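Long-range contacts in prolyl endopeptidase (Myxococcus xanthus, PDB 2BKL), which is a serine endopeptidase that probably cleaves oligopeptides after proline and, much less readily, after alanine: residues S73-R78 with D376-F381; Y550-C555 with S669-V674. All blocks are in the same frame, centred on the assembly; numbering follows the deposited sequence.

Contact 1. Residues S73-R78 with D376-F381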
loop_
_atom_site.group_PDB
_atom_site.type_symbol
_atom_site.label_atom_id
_atom_site.label_comp_id
_atom_site.label_asym_id
_atom_site.label_seq_id
_atom_site.Cartn_x
_atom_site.Cartn_y
_atom_site.Cartn_z
ATOM N N SER A 73 -17.718 -5.730 3.276
ATOM C CA SER A 73 -17.179 -4.630 2.435
ATOM C C SER A 73 -18.330 -3.785 1.908
ATOM O O SER A 73 -19.468 -4.211 1.905
ATOM C CB SER A 73 -16.366 -5.158 1.201
ATOM O OG SER A 73 -17.178 -5.613 0.054
ATOM N N THR A 74 -18.017 -2.586 1.423
ATOM C CA THR A 74 -19.003 -1.847 0.635
ATOM C C THR A 74 -19.431 -2.655 -0.588
ATOM O O THR A 74 -18.602 -3.356 -1.185
ATOM C CB THR A 74 -18.488 -0.473 0.148
ATOM O OG1 THR A 74 -17.274 -0.600 -0.579
ATOM C CG2 THR A 74 -18.137 0.422 1.308
ATOM N N PRO A 75 -20.694 -2.545 -0.980
ATOM C CA PRO A 75 -21.196 -3.357 -2.091
ATOM C C PRO A 75 -20.985 -2.729 -3.465
ATOM O O PRO A 75 -21.046 -1.503 -3.629
ATOM C CB PRO A 75 -22.681 -3.471 -1.775
ATOM C CG PRO A 75 -23.007 -2.230 -1.008
ATOM C CD PRO A 75 -21.772 -1.770 -0.345
ATOM N N SER A 76 -20.664 -3.574 -4.432
ATOM C CA SER A 76 -20.738 -3.203 -5.854
ATOM C C SER A 76 -22.113 -3.561 -6.404
ATOM O O SER A 76 -22.554 -4.708 -6.320
ATOM C CB SER A 76 -19.632 -3.870 -6.631
ATOM O OG SER A 76 -18.418 -3.354 -6.122
ATOM N N ARG A 77 -22.797 -2.591 -6.982
ATOM C CA ARG A 77 -24.159 -2.773 -7.453
ATOM C C ARG A 77 -24.189 -2.798 -8.968
ATOM O O ARG A 77 -23.647 -1.905 -9.625
ATOM C CB ARG A 77 -25.037 -1.641 -6.952
ATOM C CG ARG A 77 -25.101 -1.586 -5.448
ATOM C CD ARG A 77 -26.025 -0.504 -4.941
ATOM N NE ARG A 77 -27.372 -0.640 -5.488
ATOM C CZ ARG A 77 -28.302 0.324 -5.448
ATOM N NH1 ARG A 77 -28.036 1.499 -4.881
ATOM N NH2 ARG A 77 -29.504 0.110 -5.964
ATOM N N ARG A 78 -24.770 -3.847 -9.532
ATOM C CA ARG A 78 -24.854 -4.020 -10.974
ATOM C C ARG A 78 -26.157 -4.658 -11.329
ATOM O O ARG A 78 -26.419 -5.795 -10.904
ATOM C CB ARG A 78 -23.725 -4.944 -11.457
ATOM C CG ARG A 78 -22.297 -4.468 -11.169
ATOM C CD ARG A 78 -21.888 -3.289 -11.983
ATOM N NE ARG A 78 -20.450 -2.998 -11.892
ATOM C CZ ARG A 78 -19.908 -2.131 -11.060
ATOM N NH1 ARG A 78 -20.644 -1.490 -10.158
ATOM N NH2 ARG A 78 -18.586 -1.943 -11.101
ATOM N N ASP A 376 -27.657 6.242 -3.980
ATOM C CA ASP A 376 -27.027 5.692 -2.783
ATOM C C ASP A 376 -25.512 5.597 -2.974
ATOM O O ASP A 376 -25.051 5.009 -3.947
ATOM C CB ASP A 376 -27.522 4.276 -2.478
ATOM C CG ASP A 376 -29.004 4.213 -2.216
ATOM O OD1 ASP A 376 -29.532 5.074 -1.468
ATOM O OD2 ASP A 376 -29.690 3.301 -2.732
ATOM N N ALA A 377 -24.748 6.132 -2.021
ATOM C CA ALA A 377 -23.295 6.039 -2.023
ATOM C C ALA A 377 -22.819 5.691 -0.629
ATOM O O ALA A 377 -23.424 6.138 0.341
ATOM C CB ALA A 377 -22.647 7.326 -2.465
ATOM N N TYR A 378 -21.714 4.969 -0.519
ATOM C CA TYR A 378 -21.246 4.470 0.750
ATOM C C TYR A 378 -19.909 5.067 1.089
ATOM O O TYR A 378 -19.126 5.419 0.199
ATOM C CB TYR A 378 -21.116 2.935 0.688
ATOM C CG TYR A 378 -22.396 2.190 0.438
ATOM C CD1 TYR A 378 -22.906 2.092 -0.840
ATOM C CD2 TYR A 378 -23.078 1.571 1.468
ATOM C CE1 TYR A 378 -24.092 1.411 -1.077
ATOM C CE2 TYR A 378 -24.246 0.881 1.232
ATOM C CZ TYR A 378 -24.735 0.818 -0.030
ATOM O OH TYR A 378 -25.909 0.134 -0.276
ATOM N N TYR A 379 -19.623 5.200 2.379
ATOM C CA TYR A 379 -18.271 5.498 2.785
ATOM C C TYR A 379 -17.910 4.712 4.024
ATOM O O TYR A 379 -18.778 4.276 4.792
ATOM C CB TYR A 379 -18.040 7.002 2.998
ATOM C CG TYR A 379 -18.601 7.599 4.265
ATOM C CD1 TYR A 379 -19.876 8.125 4.305
ATOM C CD2 TYR A 379 -17.826 7.684 5.424
ATOM C CE1 TYR A 379 -20.387 8.718 5.496
ATOM C CE2 TYR A 379 -18.319 8.253 6.576
ATOM C CZ TYR A 379 -19.618 8.743 6.602
ATOM O OH TYR A 379 -20.059 9.332 7.774
ATOM N N VAL A 380 -16.612 4.514 4.183
ATOM C CA VAL A 380 -16.052 3.795 5.319
ATOM C C VAL A 380 -15.435 4.772 6.281
ATOM O O VAL A 380 -14.744 5.697 5.859
ATOM C CB VAL A 380 -14.969 2.825 4.796
ATOM C CG1 VAL A 380 -14.337 2.021 5.924
ATOM C CG2 VAL A 380 -15.515 1.876 3.730
ATOM N N PHE A 381 -15.694 4.580 7.569
ATOM C CA PHE A 381 -15.076 5.360 8.629
ATOM C C PHE A 381 -14.375 4.469 9.644
ATOM O O PHE A 381 -14.915 3.452 10.071
ATOM C CB PHE A 381 -16.122 6.212 9.325
ATOM C CG PHE A 381 -15.566 7.011 10.455
ATOM C CD1 PHE A 381 -14.970 8.238 10.208
ATOM C CD2 PHE A 381 -15.634 6.533 11.747
ATOM C CE1 PHE A 381 -14.438 8.971 11.222
ATOM C CE2 PHE A 381 -15.097 7.244 12.769
ATOM C CZ PHE A 381 -14.505 8.471 12.524
#

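Contact 2. Residues Y550-C555 with S669-V674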
loop_
_atom_site.group_PDB
_atom_site.type_symbol
_atom_site.label_atom_id
_atom_site.label_comp_id
_atom_site.label_asym_id
_atom_site.label_seq_id
_atom_site.Cartn_x
_atom_site.Cartn_y
_atom_site.Cartn_z
ATOM N N TYR A 550 17.137 4.463 19.503
ATOM C CA TYR A 550 16.191 3.362 19.381
ATOM C C TYR A 550 16.616 2.142 20.180
ATOM O O TYR A 550 17.811 1.836 20.270
ATOM C CB TYR A 550 16.053 2.973 17.905
ATOM C CG TYR A 550 15.814 4.156 16.979
ATOM C CD1 TYR A 550 14.591 4.824 16.977
ATOM C CD2 TYR A 550 16.800 4.622 16.124
ATOM C CE1 TYR A 550 14.375 5.888 16.148
ATOM C CE2 TYR A 550 16.611 5.708 15.284
ATOM C CZ TYR A 550 15.380 6.350 15.301
ATOM O OH TYR A 550 15.182 7.437 14.506
ATOM N N GLY A 551 15.645 1.462 20.780
ATOM C CA GLY A 551 15.868 0.225 21.496
ATOM C C GLY A 551 15.669 -1.023 20.643
ATOM O O GLY A 551 16.340 -2.057 20.853
ATOM N N ALA A 552 14.757 -0.941 19.683
ATOM C CA ALA A 552 14.463 -2.080 18.816
ATOM C C ALA A 552 13.929 -1.606 17.476
ATOM O O ALA A 552 13.367 -0.498 17.358
ATOM C CB ALA A 552 13.497 -3.007 19.489
ATOM N N VAL A 553 14.096 -2.460 16.474
ATOM C CA VAL A 553 13.679 -2.173 15.102
ATOM C C VAL A 553 12.999 -3.410 14.564
ATOM O O VAL A 553 13.552 -4.529 14.655
ATOM C CB VAL A 553 14.885 -1.862 14.228
ATOM C CG1 VAL A 553 14.526 -1.705 12.752
ATOM C CG2 VAL A 553 15.646 -0.640 14.717
ATOM N N VAL A 554 11.829 -3.227 13.989
ATOM C CA VAL A 554 11.121 -4.256 13.237
ATOM C C VAL A 554 11.068 -3.780 11.786
ATOM O O VAL A 554 10.501 -2.726 11.497
ATOM C CB VAL A 554 9.706 -4.532 13.777
ATOM C CG1 VAL A 554 9.072 -5.690 12.994
ATOM C CG2 VAL A 554 9.747 -4.856 15.270
ATOM N N CYS A 555 11.651 -4.575 10.879
ATOM C CA CYS A 555 11.907 -4.133 9.495
ATOM C C CYS A 555 11.278 -5.183 8.610
ATOM O O CYS A 555 11.746 -6.321 8.575
ATOM C CB CYS A 555 13.422 -4.014 9.285
ATOM S SG CYS A 555 13.935 -3.556 7.640
ATOM N N SER A 669 5.979 -10.317 21.089
ATOM C CA SER A 669 6.828 -11.003 22.053
ATOM C C SER A 669 8.319 -10.596 21.922
ATOM O O SER A 669 8.984 -10.439 22.934
ATOM C CB SER A 669 6.580 -12.515 22.059
ATOM O OG SER A 669 7.105 -13.169 20.921
ATOM N N PHE A 670 8.812 -10.350 20.704
ATOM C CA PHE A 670 10.129 -9.758 20.469
ATOM C C PHE A 670 10.236 -8.417 21.196
ATOM O O PHE A 670 11.185 -8.154 21.920
ATOM C CB PHE A 670 10.356 -9.593 18.952
ATOM C CG PHE A 670 11.513 -8.697 18.582
ATOM C CD1 PHE A 670 12.839 -9.145 18.652
ATOM C CD2 PHE A 670 11.282 -7.418 18.124
ATOM C CE1 PHE A 670 13.907 -8.315 18.278
ATOM C CE2 PHE A 670 12.304 -6.603 17.765
ATOM C CZ PHE A 670 13.634 -7.048 17.843
ATOM N N LEU A 671 9.237 -7.568 21.008
ATOM C CA LEU A 671 9.249 -6.257 21.635
ATOM C C LEU A 671 9.243 -6.357 23.156
ATOM O O LEU A 671 9.995 -5.625 23.836
ATOM C CB LEU A 671 8.092 -5.381 21.128
ATOM C CG LEU A 671 8.191 -4.969 19.652
ATOM C CD1 LEU A 671 7.018 -4.089 19.277
ATOM C CD2 LEU A 671 9.507 -4.248 19.355
ATOM N N PHE A 672 8.385 -7.228 23.693
ATOM C CA PHE A 672 8.281 -7.370 25.143
ATOM C C PHE A 672 9.622 -7.799 25.689
ATOM O O PHE A 672 10.013 -7.360 26.759
ATOM C CB PHE A 672 7.236 -8.429 25.521
ATOM C CG PHE A 672 5.815 -7.998 25.376
ATOM C CD1 PHE A 672 5.456 -6.660 25.297
ATOM C CD2 PHE A 672 4.815 -8.947 25.377
ATOM C CE1 PHE A 672 4.108 -6.294 25.190
ATOM C CE2 PHE A 672 3.482 -8.582 25.251
ATOM C CZ PHE A 672 3.142 -7.247 25.170
ATOM N N GLN A 673 10.325 -8.687 24.982
ATOM C CA GLN A 673 11.646 -9.150 25.422
ATOM C C GLN A 673 12.658 -8.025 25.402
ATOM O O GLN A 673 13.301 -7.715 26.408
ATOM C CB GLN A 673 12.140 -10.305 24.547
ATOM C CG GLN A 673 13.570 -10.748 24.835
ATOM C CD GLN A 673 13.745 -11.405 26.175
ATOM O OE1 GLN A 673 14.789 -11.217 26.825
ATOM N NE2 GLN A 673 12.762 -12.186 26.601
ATOM N N VAL A 674 12.804 -7.377 24.248
ATOM C CA VAL A 674 13.948 -6.497 24.044
ATOM C C VAL A 674 13.756 -5.125 24.667
ATOM O O VAL A 674 14.743 -4.471 24.977
ATOM C CB VAL A 674 14.347 -6.402 22.532
ATOM C CG1 VAL A 674 14.679 -7.767 21.999
ATOM C CG2 VAL A 674 13.286 -5.752 21.713
#

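Contact 1. Residues S73-R78 with D376-F381
The Tyr378 ring receives Pro75 over one face: Pro75 CD stands 3.8 Å from the ring centroid and only 3° off the ring normal, a CH-pi contact centred on the ring. The proline also reaches toward the phenol end, where its CG lies 3.6 Å from Tyr378 CZ and 3.8 Å from Tyr378 OH. The two side chains cross at about a right angle, while Trp403 meets the same tyrosine in a T-shaped (edge-to-face) pair. Beside the proline, the methyl CG2 of Thr74 touches Tyr378 CB at 3.9 Å and Val380 CG2 at the same 3.9 Å. It is thus the methyl, not the hydroxyl, that enters this apolar patch.

Both segments belong to the beta-propeller domain. Segment 73-78 lies on the first strand of the first four-stranded blade, and 376-381 on the second strand of the last, so side chains join the two ends of the propeller ring. This fits the prolyl oligopeptidase family, whose propeller lacks the strand exchange that fastens many others.

The polar link is Arg77 with Asp376, two residues along each segment from the CH-pi contact of Pro75 with Tyr378. Arg77 NH1 sits 3.3 Å from Asp376 OD2, a salt bridge whose hydrogen bond is weak, and the guanidinium and carboxylate planes are inclined by 32°. A bend in the arginine chain (chi3 56°) turns its end to the aspartate, bringing NH1 to 3.7 Å from Asp376 CB as well. Asp376 also touches Lys392 on strand 386-394, a second basic residue beside it, and Phe82 of strand 81-87 touches both Pro75 and Arg77.

Contact 2. Residues Y550-C555 with S669-V674
The C-terminal helix 657-674 of the alpha/beta-hydrolase domain packs here on strand 552-556 of the central sheet: Ala552 meets Phe670, Leu671 and Val674, and Val554 meets Phe670 and Leu671. The segments 552-555 and 669-674 run nearly antiparallel (164°), their axes 9.6 Å apart at closest approach. Ala552 CB points at the helix and comes within 3.5 Å of Val674 CG2, the tightest approach across the two segments. The same CG2 also lies 4.1 Å above one face of the Phe670 ring, offset toward its rim, one helical turn from where that ring begins; from this methyl, the alanine and the ring lie in directions roughly at right angles.

Phe670 extends from the helix with CG anti to the backbone N (chi1 166°), which carries CE2 to the strand, 4.0 Å from Val554 CG2 and 3.9 Å from the carbonyl Val553 O. Leu671 comes in alongside with its CD2, 4.1 Å from Val554 CG2 and 4.2 Å from Ala552 CB.

In this fold the parallel strands are sandwiched between helical layers, and alternation along the strand bears that out: Val553 points away from helix 657-674 and touches Val539 and Met543 of helix 534-545. Phe670 further touches Leu609 of strand 607-613, and Leu671 touches Ala528 of strand 527-532, so the helix spans three adjacent strands. Replacing Phe670 with an alanine would probably open a gap beside Val554 and Leu609 and leave Val674 CG2 without the ring face beneath it.

Overall arrangement
Contacts 1 and 2 lie in different domains, their centres 39 Å apart and their nearest atoms about 25 Å apart, so they do not touch. They also follow in series along the chain: contact 1 closes within the propeller before contact 2 opens in the hydrolase domain. The bound benzyloxycarbonyl-alanyl-proline occupies a pocket drawn from both domains, with Asp145, Lys169, Tyr170 and Trp249 from the propeller and Ser533, Arg618 and His651 among those from the hydrolase side. In contact 2 the Val554 side chain lies near the probable nucleophile elbow of Ser533, the probable triad partner of Asp616 and His651, without touching it, and strand 552-556 neighbours strand 527-532, which leads into that elbow.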